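Local coordinates for protein citrate synthase (Thermotoga maritima, PDB 2P2W) that probably catalyses the condensation of oxaloacetate with acetyl-CoA and water to give citrate and CoA in the tricarboxylic acid cycle, at residues Ile225-Glu228 with Asp229-Glu232. Sequence-based numbering, arbitrary orientation.
Sequences IGSE and DRVE
The backbone of S227 and R230 meets where R230 N donates to S227 O at 3.1 Å, closing a type I beta turn, S227 to R230, in the short connection between helices 214-225 and 231-241 of this largely helical citrate synthase chain. The donor stands well above the carbonyl plane, 57° out of it. At S227, OG lies between its own backbone N and carbonyl carbon (chi1 75°), which brings it 3.3 Å from D229 N; a short hydroxyl suits the first position of the turn, where OG meets the N-H two residues on, as in an ST turn, though weakly. G226, the first residue beyond helix 214-225, has positive phi (88°), a conformation in which any CB would press on the preceding carbonyl oxygen.

R230 reaches back to the last carbonyl of that helix: its chain bends at chi3, and NE donates to I225 O over 3.0 Å with the oxygen at the edge of the guanidinium, in its plane. Arginine suits the place because its NE, three carbons beyond CA, reaches I225 O, while NH2 is left to bind a water. I225 and V231, both buried and branched at CB, bring CG2 against CG2 at 3.9 Å, while V231 also packs on Y286 of helix 275-289. E228 OE1 forms a salt bridge with K275 NZ. One water spans E228 O and E232 N, 3.0 Å from each; another accepts from R230 NH2 at 2.9 Å and donates weakly to I225 O.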
loop_
_atom_site.group_PDB
_atom_site.type_symbol
_atom_site.label_atom_id
_atom_site.label_comp_id
_atom_site.label_asym_id
_atom_site.label_seq_id
_atom_site.Cartn_x
_atom_site.Cartn_y
_atom_site.Cartn_z
ATOM N N ILE A 225 -8.711 31.217 -5.883
ATOM C CA ILE A 225 -9.785 31.830 -6.660
ATOM C C ILE A 225 -10.090 33.187 -6.019
ATOM O O ILE A 225 -10.321 34.184 -6.710
ATOM C CB ILE A 225 -11.053 30.949 -6.651
ATOM C CG1 ILE A 225 -10.748 29.596 -7.309
ATOM C CG2 ILE A 225 -12.181 31.654 -7.389
ATOM C CD1 ILE A 225 -11.877 28.591 -7.219
ATOM N N GLY A 226 -10.095 33.207 -4.689
ATOM C CA GLY A 226 -10.318 34.446 -3.962
ATOM C C GLY A 226 -11.737 34.848 -3.635
ATOM O O GLY A 226 -12.027 35.197 -2.490
ATOM N N SER A 227 -12.621 34.832 -4.627
ATOM C CA SER A 227 -14.007 35.210 -4.382
ATOM C C SER A 227 -14.920 34.726 -5.488
ATOM O O SER A 227 -14.461 34.269 -6.537
ATOM C CB SER A 227 -14.140 36.726 -4.276
ATOM O OG SER A 227 -14.061 37.320 -5.559
ATOM N N GLU A 228 -16.217 34.853 -5.240
ATOM C CA GLU A 228 -17.237 34.444 -6.188
ATOM C C GLU A 228 -17.113 35.195 -7.510
ATOM O O GLU A 228 -17.486 34.676 -8.557
ATOM C CB GLU A 228 -18.633 34.692 -5.603
ATOM C CG GLU A 228 -18.900 34.024 -4.263
ATOM C CD GLU A 228 -18.544 34.905 -3.068
ATOM O OE1 GLU A 228 -17.384 35.351 -2.965
ATOM O OE2 GLU A 228 -19.435 35.144 -2.223
ATOM N N ASP A 229 -16.592 36.417 -7.461
ATOM C CA ASP A 229 -16.452 37.230 -8.666
ATOM C C ASP A 229 -15.372 36.731 -9.614
ATOM O O ASP A 229 -15.399 37.038 -10.805
ATOM C CB ASP A 229 -16.133 38.686 -8.305
ATOM C CG ASP A 229 -17.190 39.319 -7.420
ATOM O OD1 ASP A 229 -18.392 39.107 -7.682
ATOM O OD2 ASP A 229 -16.814 40.044 -6.473
ATOM N N ARG A 230 -14.425 35.962 -9.085
ATOM C CA ARG A 230 -13.316 35.464 -9.883
ATOM C C ARG A 230 -13.436 34.002 -10.323
ATOM O O ARG A 230 -12.525 33.469 -10.957
ATOM C CB ARG A 230 -12.017 35.669 -9.098
ATOM C CG ARG A 230 -11.750 37.131 -8.740
ATOM C CD ARG A 230 -10.728 37.268 -7.617
ATOM N NE ARG A 230 -9.417 36.744 -7.984
ATOM C CZ ARG A 230 -8.496 37.423 -8.663
ATOM N NH1 ARG A 230 -8.735 38.670 -9.052
ATOM N NH2 ARG A 230 -7.336 36.849 -8.954
ATOM N N VAL A 231 -14.555 33.361 -10.000
ATOM C CA VAL A 231 -14.758 31.959 -10.364
ATOM C C VAL A 231 -14.690 31.693 -11.870
ATOM O O VAL A 231 -13.934 30.834 -12.319
ATOM C CB VAL A 231 -16.103 31.432 -9.803
ATOM C CG1 VAL A 231 -16.482 30.114 -10.469
ATOM C CG2 VAL A 231 -15.980 31.223 -8.302
ATOM N N GLU A 232 -15.473 32.427 -12.652
ATOM C CA GLU A 232 -15.476 32.230 -14.098
ATOM C C GLU A 232 -14.074 32.249 -14.703
ATOM O O GLU A 232 -13.702 31.352 -15.461
ATOM C CB GLU A 232 -16.336 33.293 -14.780
ATOM C CG GLU A 232 -16.376 33.142 -16.289
ATOM C CD GLU A 232 -17.203 34.213 -16.958
ATOM O OE1 GLU A 232 -17.687 35.121 -16.252
ATOM O OE2 GLU A 232 -17.365 34.151 -18.192
HETATM O O HOH W 1 -7.880 34.009 -9.024
HETATM O O HOH W 2 -17.487 34.284 -11.516
#